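PDB 3R0V: Alpha/beta hydrolase fold protein from Sphaerobacter thermophilus, which probably acts as a hydrolase of the alpha/beta hydrolase fold and can hold D-malate in its pocket. Local coordinates for residues 29-37 with 178-188; 71-82 with 100-111. One frame throughout, in Å; residues are numbered along the deposited sequence.

Interaction 1: 29-37 with 178-188; sequences VGGALSTRA and MEAVAHTLPYD. With MLT (D-malate), chain F.
Leu33 pushes its side chain between Met178 and Leu185, and this wedge fixes the loop after strand 25-29 against the helical region 178-188. In the alpha/beta hydrolase fold, this loop typically supplies part of the oxyanion hole. Here Ala32 fits that role: its backbone N donates to O1 of the bound D-malate at 2.9 Å, nearly straight (166°). Ser96 N also bonds the ligand, consistent with such a hole beside the probable nucleophile elbow.

The tight part is apolar. Leu33 CD2 lies 3.6 Å from Leu185 CD2, and the same methyl rests near the backbone O of Met178. Leu33 CG stands beside its own backbone N, anti to the carbonyl carbon (chi1 -54°), which carries the two methyls toward Leu185. From another side Val181 CG2 packs on the Leu33 backbone, 3.7 Å from Leu33 O. Helix 147-158 adds Val151 and Phe154 to this core.

The looser part lies at Thr35. Its CG2 only grazes Val181 CG1 at 4.2 Å, and both Thr35 and Met178 are partly exposed.

A type II beta turn from Gly31 to Ser34 shapes the loop. Gly31 O accepts from Ser34 N and from Ser34 OG, the latter at 2.7 Å. Asp188 brings its carboxylate against Ala32, with OD1 3.3 Å from Ala32 CA. Asp188 OD1 also pairs with Arg60, and its OD2 with Arg57 and Ser96. No direct hydrogen bond joins the two segments. A water bridges them instead: it accepts from Leu33 N at 2.9 Å and donates to Thr184 OG1 and to Asp188 OD1.

Interaction 2: 71-82 with 100-111; sequences VEREIEDLAAII and LSLLAAASGLPI
Leu103 O, near the end of helix 96-106, accepts from both Ser107 N and Ser107 OG, the hydroxyl at 2.8 Å. The two donors come from opposite faces of the carbonyl plane. Ser107 OG also takes a water that bridges to Glu72 OE1, so solvent links the two segments at this edge. Arg201 of helix 199-202 is a further partner of this hydroxyl.

Beneath the edge the contact is apolar. Ile75 lies over Ala104, and its CG1 meets Leu100 CD1 at 4.0 Å. With chi1 at -65°, CG1 lies beside the backbone N, and this leaves CG2 facing Leu109 CD1. With an alanine in place of Ile75, Leu100 and Leu109 would probably lose this shared partner, and a gap would be likely to open above Ala104.

Helices 71-84 and 96-106 pack on one face of the mostly parallel sheet of the alpha/beta hydrolase fold, and the segments here cross at -80°, their axes 9.8 Å apart. The second helix ends in a Schellman motif at Gly108, whose positive phi turns the chain so that Leu109 comes back onto helix 71-84. Leu109 CD1 sits 3.6 Å from Ile75 O, while Leu109 CD2 touches Ala79 CB. Leu78 CD2 reaches Ala104 CB at 3.7 Å. Farther along, the Ile82 and Ile111 side chains cross at about a right angle, Ile82 CD1 lying 3.9 Å from Ile111 CG1.

How the interactions relate
Interaction 1 is the more buried and lies by the ligand pocket. Interaction 2 is partly buried and reaches solvent at Ser107 and Pro110. Their centres are about 17 Å apart, yet they touch. Val29, at the end of strand 25-29, packs on Leu78, Leu100 and Ser101, so the strand that leads into the ligand-binding loop rests on both helices of interaction 2. Tyr187 of 178-188 also packs on Glu74. The chemistry differs with place. Interaction 1 joins apolar packing to a buried carboxylate, a bridging water and a ligand bond. Interaction 2 is mainly aliphatic between helices, with polar groups along its edge.

Interaction 1: 29-37 with 178-188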
loop_
_atom_site.group_PDB
_atom_site.type_symbol
_atom_site.label_atom_id
_atom_site.label_comp_id
_atom_site.label_asym_id
_atom_site.label_seq_id
_atom_site.Cartn_x
_atom_site.Cartn_y
_atom_site.Cartn_z
ATOM N N VAL A 29 -0.408 4.177 -4.734
ATOM C CA VAL A 29 0.703 3.713 -3.911
ATOM C C VAL A 29 0.501 2.236 -3.583
ATOM O O VAL A 29 -0.468 1.864 -2.918
ATOM C CB VAL A 29 0.799 4.504 -2.580
ATOM C CG1 VAL A 29 2.007 4.027 -1.778
ATOM C CG2 VAL A 29 0.887 6.011 -2.835
ATOM N N GLY A 30 1.421 1.393 -4.037
ATOM C CA GLY A 30 1.269 -0.038 -3.849
ATOM C C GLY A 30 1.756 -0.530 -2.501
ATOM O O GLY A 30 2.500 0.152 -1.806
ATOM N N GLY A 31 1.322 -1.732 -2.140
ATOM C CA GLY A 31 1.686 -2.335 -0.867
ATOM C C GLY A 31 2.843 -3.314 -0.949
ATOM O O GLY A 31 3.669 -3.257 -1.857
ATOM N N ALA A 32 2.899 -4.225 0.018
ATOM C CA ALA A 32 3.996 -5.179 0.078
ATOM C C ALA A 32 4.042 -5.992 -1.210
ATOM O O ALA A 32 3.012 -6.409 -1.736
ATOM C CB ALA A 32 3.845 -6.084 1.302
ATOM N N LEU A 33 5.258 -6.189 -1.716
ATOM C CA LEU A 33 5.513 -7.019 -2.893
ATOM C C LEU A 33 4.931 -6.477 -4.183
ATOM O O LEU A 33 4.904 -7.176 -5.193
ATOM C CB LEU A 33 5.045 -8.462 -2.670
ATOM C CG LEU A 33 5.641 -9.085 -1.408
ATOM C CD1 LEU A 33 4.950 -10.406 -1.110
ATOM C CD2 LEU A 33 7.147 -9.292 -1.552
ATOM N N SER A 34 4.468 -5.234 -4.153
ATOM C CA SER A 34 3.908 -4.616 -5.343
ATOM C C SER A 34 4.981 -3.921 -6.162
ATOM O O SER A 34 6.008 -3.490 -5.636
ATOM C CB SER A 34 2.882 -3.562 -4.938
ATOM O OG SER A 34 3.552 -2.427 -4.416
ATOM N N THR A 35 4.721 -3.789 -7.457
ATOM C CA THR A 35 5.459 -2.843 -8.293
ATOM C C THR A 35 4.405 -2.011 -8.996
ATOM O O THR A 35 3.213 -2.159 -8.725
ATOM C CB THR A 35 6.324 -3.543 -9.337
ATOM O OG1 THR A 35 5.483 -4.210 -10.287
ATOM C CG2 THR A 35 7.274 -4.544 -8.673
ATOM N N ARG A 36 4.826 -1.142 -9.907
ATOM C CA ARG A 36 3.872 -0.258 -10.563
ATOM C C ARG A 36 2.881 -1.034 -11.430
ATOM O O ARG A 36 1.752 -0.590 -11.632
ATOM C CB ARG A 36 4.594 0.845 -11.355
ATOM C CG ARG A 36 5.203 0.446 -12.688
ATOM C CD ARG A 36 6.068 1.597 -13.193
ATOM N NE ARG A 36 6.326 1.546 -14.628
ATOM C CZ ARG A 36 7.454 1.083 -15.153
ATOM N NH1 ARG A 36 7.622 1.057 -16.467
ATOM N NH2 ARG A 36 8.420 0.648 -14.354
ATOM N N ALA A 37 3.286 -2.207 -11.911
ATOM C CA ALA A 37 2.396 -3.040 -12.722
ATOM C C ALA A 37 1.085 -3.351 -12.009
ATOM O O ALA A 37 0.032 -3.480 -12.640
ATOM C CB ALA A 37 3.094 -4.340 -13.117
HETATM N N MSE A 178 6.667 -11.485 -7.093
HETATM C CA MSE A 178 6.735 -11.247 -5.662
HETATM C C MSE A 178 8.081 -11.694 -5.108
HETATM O O MSE A 178 8.718 -10.980 -4.321
HETATM C CB MSE A 178 5.604 -11.988 -4.951
HETATM C CG MSE A 178 4.231 -11.445 -5.264
HETATM SE SE MSE A 178 2.849 -12.522 -4.390
HETATM C CE MSE A 178 1.461 -11.167 -4.327
ATOM N N GLU A 179 8.528 -12.872 -5.523
ATOM C CA GLU A 179 9.844 -13.337 -5.107
ATOM C C GLU A 179 10.924 -12.334 -5.495
ATOM O O GLU A 179 11.851 -12.076 -4.719
ATOM C CB GLU A 179 10.168 -14.698 -5.729
ATOM C CG GLU A 179 9.368 -15.850 -5.164
ATOM C CD GLU A 179 9.640 -17.162 -5.886
ATOM O OE1 GLU A 179 9.802 -17.142 -7.124
ATOM O OE2 GLU A 179 9.674 -18.215 -5.219
ATOM N N ALA A 180 10.807 -11.772 -6.694
ATOM C CA ALA A 180 11.822 -10.838 -7.178
ATOM C C ALA A 180 11.998 -9.620 -6.273
ATOM O O ALA A 180 13.094 -9.060 -6.180
ATOM C CB ALA A 180 11.512 -10.400 -8.609
ATOM N N VAL A 181 10.927 -9.204 -5.604
ATOM C CA VAL A 181 11.008 -8.036 -4.729
ATOM C C VAL A 181 10.880 -8.399 -3.249
ATOM O O VAL A 181 10.642 -7.527 -2.416
ATOM C CB VAL A 181 9.982 -6.934 -5.108
ATOM C CG1 VAL A 181 10.296 -6.378 -6.497
ATOM C CG2 VAL A 181 8.571 -7.463 -5.055
ATOM N N ALA A 182 11.092 -9.670 -2.912
ATOM C CA ALA A 182 10.990 -10.097 -1.517
ATOM C C ALA A 182 11.966 -9.378 -0.585
ATOM O O ALA A 182 11.704 -9.241 0.615
ATOM C CB ALA A 182 11.153 -11.608 -1.414
ATOM N N HIS A 183 13.096 -8.914 -1.118
ATOM C CA HIS A 183 14.059 -8.193 -0.282
ATOM C C HIS A 183 13.462 -6.894 0.300
ATOM O O HIS A 183 14.039 -6.313 1.219
ATOM C CB HIS A 183 15.324 -7.857 -1.081
ATOM C CG HIS A 183 15.049 -7.041 -2.296
ATOM N ND1 HIS A 183 14.517 -7.585 -3.445
ATOM C CD2 HIS A 183 15.217 -5.720 -2.544
ATOM C CE1 HIS A 183 14.362 -6.631 -4.349
ATOM N NE2 HIS A 183 14.775 -5.489 -3.824
ATOM N N THR A 184 12.331 -6.423 -0.246
ATOM C CA THR A 184 11.680 -5.216 0.295
ATOM C C THR A 184 10.665 -5.493 1.410
ATOM O O THR A 184 10.090 -4.566 1.971
ATOM C CB THR A 184 11.001 -4.359 -0.807
ATOM O OG1 THR A 184 9.909 -5.070 -1.399
ATOM C CG2 THR A 184 12.005 -3.965 -1.892
ATOM N N LEU A 185 10.436 -6.760 1.737
ATOM C CA LEU A 185 9.501 -7.063 2.812
ATOM C C LEU A 185 9.859 -6.379 4.143
ATOM O O LEU A 185 8.961 -5.926 4.856
ATOM C CB LEU A 185 9.329 -8.576 2.993
ATOM C CG LEU A 185 8.491 -9.270 1.915
ATOM C CD1 LEU A 185 8.695 -10.789 1.933
ATOM C CD2 LEU A 185 7.010 -8.910 2.023
ATOM N N PRO A 186 11.161 -6.293 4.484
ATOM C CA PRO A 186 11.493 -5.552 5.707
ATOM C C PRO A 186 11.119 -4.072 5.619
ATOM O O PRO A 186 10.903 -3.445 6.647
ATOM C CB PRO A 186 13.009 -5.726 5.828
ATOM C CG PRO A 186 13.290 -7.019 5.109
ATOM C CD PRO A 186 12.342 -6.967 3.924
ATOM N N TYR A 187 11.059 -3.517 4.414
ATOM C CA TYR A 187 10.671 -2.116 4.253
ATOM C C TYR A 187 9.216 -1.932 4.659
ATOM O O TYR A 187 8.875 -0.990 5.379
ATOM C CB TYR A 187 10.829 -1.670 2.805
ATOM C CG TYR A 187 12.234 -1.702 2.254
ATOM C CD1 TYR A 187 13.318 -2.042 3.046
ATOM C CD2 TYR A 187 12.471 -1.333 0.933
ATOM C CE1 TYR A 187 14.609 -2.045 2.525
ATOM C CE2 TYR A 187 13.741 -1.324 0.410
ATOM C CZ TYR A 187 14.808 -1.684 1.207
ATOM O OH TYR A 187 16.085 -1.672 0.680
ATOM N N ASP A 188 8.352 -2.832 4.199
ATOM C CA ASP A 188 6.948 -2.744 4.574
ATOM C C ASP A 188 6.745 -3.005 6.062
ATOM O O ASP A 188 5.876 -2.395 6.689
ATOM C CB ASP A 188 6.104 -3.637 3.677
ATOM C CG ASP A 188 5.924 -3.017 2.298
ATOM O OD1 ASP A 188 6.532 -3.485 1.322
ATOM O OD2 ASP A 188 5.205 -1.995 2.216
HETATM C C1 MLT F . 0.243 -5.650 2.608
HETATM O O1 MLT F . 0.661 -4.724 1.840
HETATM O O2 MLT F . -0.007 -5.449 3.796
HETATM C C2 MLT F . 0.038 -7.013 2.004
HETATM O O3 MLT F . 0.092 -6.931 0.594
HETATM C C3 MLT F . -1.287 -7.610 2.459
HETATM C C4 MLT F . -1.665 -8.779 1.574
HETATM O O4 MLT F . -1.041 -9.027 0.519
HETATM O O5 MLT F . -2.617 -9.521 1.890
HETATM O O HOH W 1 7.536 -5.652 -0.069
#

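Interaction 2: 71-82 with 100-111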
loop_
_atom_site.group_PDB
_atom_site.type_symbol
_atom_site.label_atom_id
_atom_site.label_comp_id
_atom_site.label_asym_id
_atom_site.label_seq_id
_atom_site.Cartn_x
_atom_site.Cartn_y
_atom_site.Cartn_z
ATOM N N VAL A 71 11.838 4.808 6.625
ATOM C CA VAL A 71 10.488 5.124 6.179
ATOM C C VAL A 71 10.452 6.532 5.573
ATOM O O VAL A 71 9.774 6.760 4.569
ATOM C CB VAL A 71 9.445 4.969 7.315
ATOM C CG1 VAL A 71 8.046 5.334 6.832
ATOM C CG2 VAL A 71 9.462 3.544 7.866
ATOM N N GLU A 72 11.204 7.468 6.154
ATOM C CA GLU A 72 11.246 8.832 5.631
ATOM C C GLU A 72 11.676 8.874 4.163
ATOM O O GLU A 72 11.222 9.737 3.405
ATOM C CB GLU A 72 12.160 9.708 6.490
ATOM C CG GLU A 72 12.014 11.203 6.222
ATOM C CD GLU A 72 10.760 11.784 6.856
ATOM O OE1 GLU A 72 10.224 11.182 7.818
ATOM O OE2 GLU A 72 10.312 12.855 6.394
ATOM N N ARG A 73 12.542 7.950 3.753
ATOM C CA ARG A 73 12.953 7.923 2.352
ATOM C C ARG A 73 11.765 7.597 1.446
ATOM O O ARG A 73 11.667 8.160 0.358
ATOM C CB ARG A 73 14.095 6.932 2.089
ATOM C CG ARG A 73 15.357 7.170 2.906
ATOM C CD ARG A 73 16.075 8.470 2.504
ATOM N NE ARG A 73 15.575 9.615 3.256
ATOM C CZ ARG A 73 15.877 9.861 4.527
ATOM N NH1 ARG A 73 15.383 10.939 5.125
ATOM N NH2 ARG A 73 16.671 9.034 5.203
ATOM N N GLU A 74 10.884 6.688 1.869
ATOM C CA GLU A 74 9.719 6.373 1.036
ATOM C C GLU A 74 8.667 7.486 1.028
ATOM O O GLU A 74 7.959 7.665 0.031
ATOM C CB GLU A 74 9.097 5.028 1.419
ATOM C CG GLU A 74 10.072 3.873 1.219
ATOM C CD GLU A 74 9.367 2.566 0.898
ATOM O OE1 GLU A 74 9.088 1.779 1.826
ATOM O OE2 GLU A 74 9.066 2.331 -0.286
ATOM N N ILE A 75 8.568 8.237 2.118
ATOM C CA ILE A 75 7.732 9.437 2.114
ATOM C C ILE A 75 8.314 10.437 1.105
ATOM O O ILE A 75 7.571 11.036 0.321
ATOM C CB ILE A 75 7.634 10.043 3.517
ATOM C CG1 ILE A 75 6.897 9.068 4.441
ATOM C CG2 ILE A 75 6.919 11.401 3.487
ATOM C CD1 ILE A 75 6.895 9.504 5.912
ATOM N N GLU A 76 9.638 10.589 1.089
ATOM C CA GLU A 76 10.288 11.469 0.128
ATOM C C GLU A 76 10.092 10.967 -1.305
ATOM O O GLU A 76 9.935 11.771 -2.237
ATOM C CB GLU A 76 11.770 11.616 0.472
ATOM C CG GLU A 76 11.989 12.380 1.777
ATOM C CD GLU A 76 13.383 12.200 2.373
ATOM O OE1 GLU A 76 14.257 11.569 1.742
ATOM O OE2 GLU A 76 13.602 12.708 3.491
ATOM N N ASP A 77 10.085 9.647 -1.494
ATOM C CA ASP A 77 9.811 9.103 -2.826
ATOM C C ASP A 77 8.413 9.525 -3.284
ATOM O O ASP A 77 8.221 9.974 -4.416
ATOM C CB ASP A 77 9.910 7.569 -2.861
ATOM C CG ASP A 77 11.309 7.042 -2.548
ATOM O OD1 ASP A 77 12.303 7.768 -2.730
ATOM O OD2 ASP A 77 11.405 5.869 -2.131
ATOM N N LEU A 78 7.433 9.349 -2.407
ATOM C CA LEU A 78 6.067 9.727 -2.733
ATOM C C LEU A 78 5.984 11.234 -2.986
ATOM O O LEU A 78 5.298 11.676 -3.915
ATOM C CB LEU A 78 5.123 9.280 -1.620
ATOM C CG LEU A 78 3.650 9.662 -1.797
ATOM C CD1 LEU A 78 3.118 9.202 -3.155
ATOM C CD2 LEU A 78 2.816 9.067 -0.652
ATOM N N ALA A 79 6.703 12.035 -2.205
ATOM C CA ALA A 79 6.739 13.480 -2.459
ATOM C C ALA A 79 7.252 13.804 -3.871
ATOM O O ALA A 79 6.705 14.676 -4.558
ATOM C CB ALA A 79 7.580 14.179 -1.404
ATOM N N ALA A 80 8.283 13.089 -4.317
ATOM C CA ALA A 80 8.824 13.299 -5.656
ATOM C C ALA A 80 7.813 12.922 -6.725
ATOM O O ALA A 80 7.710 13.584 -7.758
ATOM C CB ALA A 80 10.122 12.501 -5.834
ATOM N N ILE A 81 7.065 11.857 -6.485
ATOM C CA ILE A 81 6.044 11.421 -7.432
ATOM C C ILE A 81 4.853 12.395 -7.476
ATOM O O ILE A 81 4.305 12.668 -8.547
ATOM C CB ILE A 81 5.589 9.971 -7.107
ATOM C CG1 ILE A 81 6.765 9.008 -7.357
ATOM C CG2 ILE A 81 4.357 9.587 -7.918
ATOM C CD1 ILE A 81 7.248 8.976 -8.785
ATOM N N ILE A 82 4.436 12.902 -6.317
ATOM C CA ILE A 82 3.395 13.923 -6.296
ATOM C C ILE A 82 3.879 15.167 -7.064
ATOM O O ILE A 82 3.092 15.803 -7.762
ATOM C CB ILE A 82 2.936 14.246 -4.859
ATOM C CG1 ILE A 82 2.219 13.034 -4.263
ATOM C CG2 ILE A 82 1.971 15.459 -4.844
ATOM C CD1 ILE A 82 2.005 13.140 -2.784
ATOM N N LEU A 100 1.743 3.797 4.320
ATOM C CA LEU A 100 2.704 4.780 3.853
ATOM C C LEU A 100 2.001 6.088 3.484
ATOM O O LEU A 100 2.486 7.178 3.812
ATOM C CB LEU A 100 3.480 4.221 2.655
ATOM C CG LEU A 100 4.498 5.126 1.966
ATOM C CD1 LEU A 100 5.562 5.583 2.939
ATOM C CD2 LEU A 100 5.114 4.379 0.787
ATOM N N SER A 101 0.868 5.974 2.803
ATOM C CA SER A 101 0.104 7.149 2.388
ATOM C C SER A 101 -0.426 7.936 3.580
ATOM O O SER A 101 -0.400 9.180 3.567
ATOM C CB SER A 101 -1.036 6.759 1.451
ATOM O OG SER A 101 -0.534 6.148 0.278
ATOM N N LEU A 102 -0.906 7.227 4.603
ATOM C CA LEU A 102 -1.379 7.878 5.825
ATOM C C LEU A 102 -0.232 8.583 6.547
ATOM O O LEU A 102 -0.383 9.716 6.994
ATOM C CB LEU A 102 -2.084 6.870 6.749
ATOM C CG LEU A 102 -3.435 6.359 6.244
ATOM C CD1 LEU A 102 -3.768 4.995 6.823
ATOM C CD2 LEU A 102 -4.533 7.367 6.594
ATOM N N LEU A 103 0.915 7.919 6.659
ATOM C CA LEU A 103 2.093 8.562 7.237
ATOM C C LEU A 103 2.474 9.811 6.449
ATOM O O LEU A 103 2.812 10.841 7.033
ATOM C CB LEU A 103 3.265 7.585 7.288
ATOM C CG LEU A 103 3.097 6.394 8.235
ATOM C CD1 LEU A 103 4.249 5.440 7.996
ATOM C CD2 LEU A 103 3.091 6.885 9.665
ATOM N N ALA A 104 2.419 9.725 5.123
ATOM C CA ALA A 104 2.790 10.862 4.278
ATOM C C ALA A 104 1.820 12.024 4.494
ATOM O O ALA A 104 2.231 13.187 4.577
ATOM C CB ALA A 104 2.816 10.447 2.808
ATOM N N ALA A 105 0.536 11.711 4.585
ATOM C CA ALA A 105 -0.480 12.730 4.828
ATOM C C ALA A 105 -0.259 13.397 6.183
ATOM O O ALA A 105 -0.322 14.620 6.300
ATOM C CB ALA A 105 -1.870 12.117 4.747
ATOM N N ALA A 106 0.027 12.593 7.202
ATOM C CA ALA A 106 0.258 13.119 8.543
ATOM C C ALA A 106 1.527 13.962 8.590
ATOM O O ALA A 106 1.645 14.862 9.426
ATOM C CB ALA A 106 0.348 11.968 9.549
ATOM N N SER A 107 2.465 13.676 7.694
ATOM C CA SER A 107 3.732 14.398 7.642
ATOM C C SER A 107 3.624 15.701 6.873
ATOM O O SER A 107 4.587 16.463 6.818
ATOM C CB SER A 107 4.820 13.531 7.008
ATOM O OG SER A 107 5.059 12.367 7.782
ATOM N N GLY A 108 2.471 15.948 6.262
ATOM C CA GLY A 108 2.252 17.207 5.573
ATOM C C GLY A 108 2.477 17.235 4.069
ATOM O O GLY A 108 2.561 18.317 3.489
ATOM N N LEU A 109 2.584 16.080 3.418
ATOM C CA LEU A 109 2.683 16.104 1.955
ATOM C C LEU A 109 1.408 16.677 1.340
ATOM O O LEU A 109 0.326 16.573 1.934
ATOM C CB LEU A 109 2.943 14.715 1.375
ATOM C CG LEU A 109 4.314 14.075 1.624
ATOM C CD1 LEU A 109 4.547 12.946 0.636
ATOM C CD2 LEU A 109 5.436 15.082 1.538
ATOM N N PRO A 110 1.528 17.264 0.135
ATOM C CA PRO A 110 0.366 17.882 -0.521
ATOM C C PRO A 110 -0.565 16.862 -1.166
ATOM O O PRO A 110 -0.698 16.765 -2.392
ATOM C CB PRO A 110 1.008 18.814 -1.557
ATOM C CG PRO A 110 2.326 18.193 -1.861
ATOM C CD PRO A 110 2.790 17.559 -0.567
ATOM N N ILE A 111 -1.196 16.077 -0.297
ATOM C CA ILE A 111 -2.231 15.120 -0.668
ATOM C C ILE A 111 -3.576 15.797 -0.412
ATOM O O ILE A 111 -3.875 16.192 0.726
ATOM C CB ILE A 111 -2.100 13.832 0.183
ATOM C CG1 ILE A 111 -0.727 13.190 -0.064
ATOM C CG2 ILE A 111 -3.206 12.846 -0.147
ATOM C CD1 ILE A 111 -0.404 11.994 0.823
HETATM O O HOH W 2 7.684 11.742 8.861
#